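Local coordinates for signal transduction protein TRAP (PDB 4AE5), which probably acts as a phosphorylation-dependent regulator of staphylococcal virulence, promoting agr activation, RNAIII synthesis, toxin production and biofilm formation, at residues L26-E40 with V55-Y68. Residues are numbered along the deposited sequence; the frame is centred on the assembly and turned at random.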
loop_
_atom_site.group_PDB
_atom_site.type_symbol
_atom_site.label_atom_id
_atom_site.label_comp_id
_atom_site.label_asym_id
_atom_site.label_seq_id
_atom_site.Cartn_x
_atom_site.Cartn_y
_atom_site.Cartn_z
ATOM N N LEU A 26 4.085 5.110 13.440
ATOM C CA LEU A 26 3.402 5.751 12.328
ATOM C C LEU A 26 4.439 6.113 11.261
ATOM O O LEU A 26 5.543 6.529 11.591
ATOM C CB LEU A 26 2.635 6.986 12.839
ATOM C CG LEU A 26 1.392 6.792 13.712
ATOM C CD1 LEU A 26 1.194 7.951 14.664
ATOM C CD2 LEU A 26 0.131 6.713 12.850
ATOM N N PHE A 27 4.083 5.895 9.991
ATOM C CA PHE A 27 4.997 6.170 8.836
ATOM C C PHE A 27 4.352 7.279 7.972
ATOM O O PHE A 27 3.239 7.133 7.437
ATOM C CB PHE A 27 5.227 4.865 8.062
ATOM C CG PHE A 27 5.916 3.795 8.913
ATOM C CD1 PHE A 27 7.300 3.818 9.078
ATOM C CD2 PHE A 27 5.179 2.848 9.598
ATOM C CE1 PHE A 27 7.960 2.852 9.865
ATOM C CE2 PHE A 27 5.826 1.878 10.410
ATOM C CZ PHE A 27 7.210 1.880 10.529
ATOM N N GLN A 28 5.027 8.391 7.862
ATOM C CA GLN A 28 4.429 9.548 7.149
ATOM C C GLN A 28 5.211 9.831 5.864
ATOM O O GLN A 28 6.465 9.709 5.866
ATOM C CB GLN A 28 4.486 10.814 8.055
ATOM C CG GLN A 28 3.872 12.003 7.313
ATOM C CD GLN A 28 3.799 13.295 8.123
ATOM O OE1 GLN A 28 4.479 13.454 9.154
ATOM N NE2 GLN A 28 3.027 14.257 7.582
ATOM N N PHE A 29 4.499 10.128 4.752
ATOM C CA PHE A 29 5.138 10.398 3.471
ATOM C C PHE A 29 4.459 11.491 2.688
ATOM O O PHE A 29 3.312 11.821 2.969
ATOM C CB PHE A 29 5.109 9.157 2.553
ATOM C CG PHE A 29 5.686 7.937 3.204
ATOM C CD1 PHE A 29 4.897 7.150 4.063
ATOM C CD2 PHE A 29 6.985 7.566 2.956
ATOM C CE1 PHE A 29 5.432 6.038 4.718
ATOM C CE2 PHE A 29 7.523 6.420 3.577
ATOM C CZ PHE A 29 6.754 5.679 4.489
ATOM N N SER A 30 5.203 12.018 1.694
ATOM C CA SER A 30 4.713 13.082 0.784
ATOM C C SER A 30 4.255 12.473 -0.546
ATOM O O SER A 30 5.024 11.699 -1.163
ATOM C CB SER A 30 5.785 14.170 0.571
ATOM O OG SER A 30 5.154 15.245 -0.122
ATOM N N ALA A 31 2.992 12.722 -0.923
ATOM C CA ALA A 31 2.437 12.261 -2.212
ATOM C C ALA A 31 2.273 13.532 -3.014
ATOM O O ALA A 31 2.431 14.634 -2.466
ATOM C CB ALA A 31 1.074 11.504 -2.047
ATOM N N SER A 32 1.967 13.422 -4.300
ATOM C CA SER A 32 1.937 14.642 -5.128
ATOM C C SER A 32 0.690 15.420 -4.880
ATOM O O SER A 32 0.636 16.638 -5.157
ATOM C CB SER A 32 2.045 14.284 -6.624
ATOM O OG SER A 32 0.998 13.414 -6.984
ATOM N N ASP A 33 -0.316 14.763 -4.305
ATOM C CA ASP A 33 -1.634 15.402 -4.080
ATOM C C ASP A 33 -2.047 15.595 -2.625
ATOM O O ASP A 33 -3.079 16.205 -2.370
ATOM C CB ASP A 33 -2.770 14.613 -4.806
ATOM C CG ASP A 33 -2.965 13.168 -4.240
ATOM O OD1 ASP A 33 -2.005 12.407 -4.089
ATOM O OD2 ASP A 33 -4.112 12.774 -4.014
ATOM N N THR A 34 -1.238 15.109 -1.686
ATOM C CA THR A 34 -1.568 15.160 -0.268
ATOM C C THR A 34 -0.413 14.594 0.566
ATOM O O THR A 34 0.397 13.818 0.059
ATOM C CB THR A 34 -2.842 14.269 -0.019
ATOM O OG1 THR A 34 -3.191 14.299 1.375
ATOM C CG2 THR A 34 -2.631 12.813 -0.449
ATOM N N SER A 35 -0.354 14.898 1.850
ATOM C CA SER A 35 0.504 14.093 2.741
ATOM C C SER A 35 -0.250 12.806 3.166
ATOM O O SER A 35 -1.476 12.812 3.219
ATOM C CB SER A 35 0.891 14.936 3.970
ATOM O OG SER A 35 1.762 14.158 4.794
ATOM N N VAL A 36 0.465 11.742 3.534
ATOM C CA VAL A 36 -0.157 10.470 3.865
ATOM C C VAL A 36 0.510 9.926 5.166
ATOM O O VAL A 36 1.745 9.999 5.322
ATOM C CB VAL A 36 0.129 9.458 2.685
ATOM C CG1 VAL A 36 -0.391 8.074 3.015
ATOM C CG2 VAL A 36 -0.500 9.935 1.398
ATOM N N ILE A 37 -0.285 9.358 6.084
ATOM C CA ILE A 37 0.290 8.650 7.220
ATOM C C ILE A 37 -0.403 7.259 7.431
ATOM O O ILE A 37 -1.640 7.125 7.197
ATOM C CB ILE A 37 0.293 9.554 8.484
ATOM C CG1 ILE A 37 1.278 9.032 9.561
ATOM C CG2 ILE A 37 -1.111 9.640 9.077
ATOM C CD1 ILE A 37 1.547 10.060 10.644
ATOM N N PHE A 38 0.370 6.256 7.878
ATOM C CA PHE A 38 -0.254 4.914 8.197
ATOM C C PHE A 38 0.423 4.199 9.372
ATOM O O PHE A 38 1.586 4.520 9.707
ATOM C CB PHE A 38 -0.348 4.004 6.951
ATOM C CG PHE A 38 0.989 3.648 6.312
ATOM C CD1 PHE A 38 1.756 2.576 6.794
ATOM C CD2 PHE A 38 1.481 4.362 5.198
ATOM C CE1 PHE A 38 3.017 2.257 6.216
ATOM C CE2 PHE A 38 2.710 4.041 4.612
ATOM C CZ PHE A 38 3.488 3.004 5.106
ATOM N N GLU A 39 -0.307 3.252 9.973
ATOM C CA GLU A 39 0.242 2.360 10.964
ATOM C C GLU A 39 -0.383 1.033 10.729
ATOM O O GLU A 39 -1.501 0.953 10.284
ATOM C CB GLU A 39 -0.007 2.823 12.436
ATOM C CG GLU A 39 -1.462 3.037 12.797
ATOM C CD GLU A 39 -1.655 3.375 14.282
ATOM O OE1 GLU A 39 -0.772 3.118 15.108
ATOM O OE2 GLU A 39 -2.666 3.944 14.621
ATOM N N GLU A 40 0.337 -0.012 11.076
ATOM C CA GLU A 40 -0.148 -1.368 10.939
ATOM C C GLU A 40 -0.142 -1.998 12.333
ATOM O O GLU A 40 0.923 -2.082 12.981
ATOM C CB GLU A 40 0.866 -2.098 10.063
ATOM C CG GLU A 40 0.609 -3.572 9.814
ATOM C CD GLU A 40 1.541 -4.026 8.671
ATOM O OE1 GLU A 40 2.771 -4.243 8.853
ATOM O OE2 GLU A 40 1.051 -4.049 7.575
ATOM N N VAL A 55 -4.704 -6.880 6.577
ATOM C CA VAL A 55 -3.464 -7.344 5.925
ATOM C C VAL A 55 -3.605 -8.835 5.518
ATOM O O VAL A 55 -3.653 -9.756 6.394
ATOM C CB VAL A 55 -2.258 -7.162 6.840
ATOM C CG1 VAL A 55 -1.013 -7.695 6.117
ATOM C CG2 VAL A 55 -2.103 -5.683 7.169
ATOM N N ILE A 56 -3.746 -9.069 4.215
ATOM C CA ILE A 56 -3.964 -10.435 3.644
ATOM C C ILE A 56 -2.626 -11.164 3.480
ATOM O O ILE A 56 -2.495 -12.390 3.778
ATOM C CB ILE A 56 -4.628 -10.337 2.237
ATOM C CG1 ILE A 56 -5.947 -9.562 2.294
ATOM C CG2 ILE A 56 -4.889 -11.715 1.622
ATOM C CD1 ILE A 56 -6.765 -10.052 3.497
ATOM N N LYS A 57 -1.624 -10.415 2.974
ATOM C CA LYS A 57 -0.274 -10.935 2.832
ATOM C C LYS A 57 0.729 -9.802 3.008
ATOM O O LYS A 57 0.432 -8.659 2.632
ATOM C CB LYS A 57 -0.068 -11.575 1.436
ATOM C CG LYS A 57 1.269 -12.337 1.401
ATOM C CD LYS A 57 1.796 -12.778 0.063
ATOM C CE LYS A 57 0.814 -13.601 -0.727
ATOM N NZ LYS A 57 1.679 -14.338 -1.707
ATOM N N GLU A 58 1.919 -10.151 3.525
ATOM C CA GLU A 58 2.996 -9.202 3.779
ATOM C C GLU A 58 4.384 -9.869 3.589
ATOM O O GLU A 58 4.564 -11.110 3.807
ATOM C CB GLU A 58 2.872 -8.644 5.206
ATOM C CG GLU A 58 2.823 -9.739 6.288
ATOM C CD GLU A 58 2.678 -9.151 7.699
ATOM O OE1 GLU A 58 3.615 -8.474 8.176
ATOM O OE2 GLU A 58 1.618 -9.341 8.342
ATOM N N ILE A 59 5.341 -9.047 3.157
ATOM C CA ILE A 59 6.748 -9.390 3.134
ATOM C C ILE A 59 7.473 -8.131 3.617
ATOM O O ILE A 59 7.195 -7.014 3.125
ATOM C CB ILE A 59 7.201 -9.703 1.677
ATOM C CG1 ILE A 59 6.398 -10.862 1.067
ATOM C CG2 ILE A 59 8.716 -9.738 1.563
ATOM C CD1 ILE A 59 6.490 -10.952 -0.444
ATOM N N GLY A 60 8.420 -8.265 4.530
ATOM C CA GLY A 60 9.295 -7.108 4.865
ATOM C C GLY A 60 8.699 -6.064 5.832
ATOM O O GLY A 60 7.477 -6.051 6.119
ATOM N N GLU A 61 9.542 -5.185 6.328
ATOM C CA GLU A 61 9.107 -4.171 7.292
ATOM C C GLU A 61 9.002 -2.804 6.651
ATOM O O GLU A 61 9.733 -2.499 5.704
ATOM C CB GLU A 61 10.068 -4.105 8.486
ATOM C CG GLU A 61 10.301 -5.469 9.113
ATOM C CD GLU A 61 9.248 -5.806 10.153
ATOM O OE1 GLU A 61 9.245 -5.142 11.221
ATOM O OE2 GLU A 61 8.442 -6.739 9.917
ATOM N N PHE A 62 8.148 -1.949 7.206
ATOM C CA PHE A 62 8.101 -0.554 6.741
ATOM C C PHE A 62 9.299 0.266 7.206
ATOM O O PHE A 62 9.882 -0.019 8.249
ATOM C CB PHE A 62 6.825 0.134 7.296
ATOM C CG PHE A 62 5.569 -0.423 6.786
ATOM C CD1 PHE A 62 5.410 -0.642 5.428
ATOM C CD2 PHE A 62 4.514 -0.722 7.667
ATOM C CE1 PHE A 62 4.235 -1.173 4.910
ATOM C CE2 PHE A 62 3.349 -1.267 7.150
ATOM C CZ PHE A 62 3.189 -1.468 5.773
ATOM N N SER A 63 9.665 1.308 6.463
ATOM C CA SER A 63 10.656 2.241 6.904
ATOM C C SER A 63 10.300 3.663 6.402
ATOM O O SER A 63 9.891 3.845 5.229
ATOM C CB SER A 63 12.016 1.873 6.311
ATOM O OG SER A 63 12.948 2.895 6.455
ATOM N N GLU A 64 10.450 4.672 7.255
ATOM C CA GLU A 64 10.276 6.026 6.774
ATOM C C GLU A 64 11.212 6.512 5.654
ATOM O O GLU A 64 10.956 7.565 5.061
ATOM C CB GLU A 64 10.235 7.027 7.943
ATOM C CG GLU A 64 8.862 6.990 8.613
ATOM C CD GLU A 64 8.521 8.192 9.477
ATOM O OE1 GLU A 64 9.329 8.482 10.413
ATOM O OE2 GLU A 64 7.411 8.769 9.284
ATOM N N HIS A 65 12.283 5.775 5.340
ATOM C CA HIS A 65 13.232 6.198 4.290
ATOM C C HIS A 65 13.018 5.500 2.962
ATOM O O HIS A 65 13.788 5.697 2.038
ATOM C CB HIS A 65 14.697 5.949 4.724
ATOM C CG HIS A 65 15.032 6.507 6.093
ATOM N ND1 HIS A 65 14.744 7.776 6.452
ATOM C CD2 HIS A 65 15.632 5.909 7.206
ATOM C CE1 HIS A 65 15.138 7.985 7.726
ATOM N NE2 HIS A 65 15.692 6.848 8.186
ATOM N N HIS A 66 12.027 4.613 2.899
ATOM C CA HIS A 66 11.693 3.921 1.628
ATOM C C HIS A 66 10.714 4.677 0.717
ATOM O O HIS A 66 9.887 5.519 1.193
ATOM C CB HIS A 66 11.148 2.509 1.890
ATOM C CG HIS A 66 12.141 1.522 2.558
ATOM N ND1 HIS A 66 13.461 1.803 2.774
ATOM C CD2 HIS A 66 11.917 0.272 3.098
ATOM C CE1 HIS A 66 14.067 0.716 3.350
ATOM N NE2 HIS A 66 13.105 -0.211 3.553
ATOM N N PHE A 67 10.720 4.353 -0.572
ATOM C CA PHE A 67 9.691 4.858 -1.521
ATOM C C PHE A 67 8.584 3.805 -1.526
ATOM O O PHE A 67 8.856 2.611 -1.481
ATOM C CB PHE A 67 10.279 4.906 -2.921
ATOM C CG PHE A 67 9.272 5.133 -4.016
ATOM C CD1 PHE A 67 8.973 6.453 -4.397
ATOM C CD2 PHE A 67 8.647 4.054 -4.691
ATOM C CE1 PHE A 67 8.051 6.688 -5.410
ATOM C CE2 PHE A 67 7.696 4.295 -5.687
ATOM C CZ PHE A 67 7.406 5.614 -6.043
ATOM N N TYR A 68 7.343 4.238 -1.546
ATOM C CA TYR A 68 6.218 3.297 -1.688
ATOM C C TYR A 68 5.354 3.670 -2.882
ATOM O O TYR A 68 5.154 4.879 -3.148
ATOM C CB TYR A 68 5.354 3.306 -0.425
ATOM C CG TYR A 68 6.092 2.737 0.746
ATOM C CD1 TYR A 68 6.902 3.545 1.570
ATOM C CD2 TYR A 68 6.011 1.390 1.024
ATOM C CE1 TYR A 68 7.659 3.004 2.613
ATOM C CE2 TYR A 68 6.720 0.823 2.066
ATOM C CZ TYR A 68 7.531 1.668 2.902
ATOM O OH TYR A 68 8.276 1.065 3.906
HETATM O O HOH W 1 9.174 9.538 5.423
#
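Phe62, on the loop that leaves strand 51-59, packs across Phe27 and Phe38, neighbours on the hairpin 27-40, and completes a three-ring aromatic cluster. Its CB sits over the centre of the Phe27 ring, 3.6 Å from the centroid, a CH-pi contact, while its ring edge is turned toward that same face with the planes at 60°. Phe38 meets Phe62 edge-to-face: CE1 of Phe38 points into the middle of the Phe62 ring, with centroids 4.8 Å apart. A chi1 of 61°, with CG between backbone N and carbonyl carbon, sets one face of Phe38, near its rim, against Phe27 CB and turns its edge to Phe62. Nearer the hairpin turn, Phe29 offers a face to the edge of Tyr68, offset, and Phe29 CZ comes 3.4 Å from Tyr68 CE1. The Tyr68 hydroxyl accepts the backbone N-H of Ser63, tying the loop to strand 67-73.

Around this packed centre the contact becomes polar. Glu64, in the type I turn Ser63-His66, lays CG against Phe27 CD1 and takes the Gln28 N-H on OE2, through the anti lone pair, at 2.8 Å and 167°; its OE1 forms a salt bridge with Lys18 of helix 11-20. A water donates to both Gln28 O and Glu64 O. The far end is looser: extended Glu40 places OE1 3.5 Å from Phe62 CE2 and OE2 3.6 Å from Val55 CG2, and OE2 pairs with Arg104, which also makes a cation-pi contact with Phe62.

Strands 27-30 and 67-73 both flank strand 158-164 in the closed antiparallel barrel; no backbone-to-backbone hydrogen bond joins the segments, and the loop packs by side chains. Where Glu40 nears Glu58, salt bridges to Arg104 and Lys2 respectively probably offset the like charges.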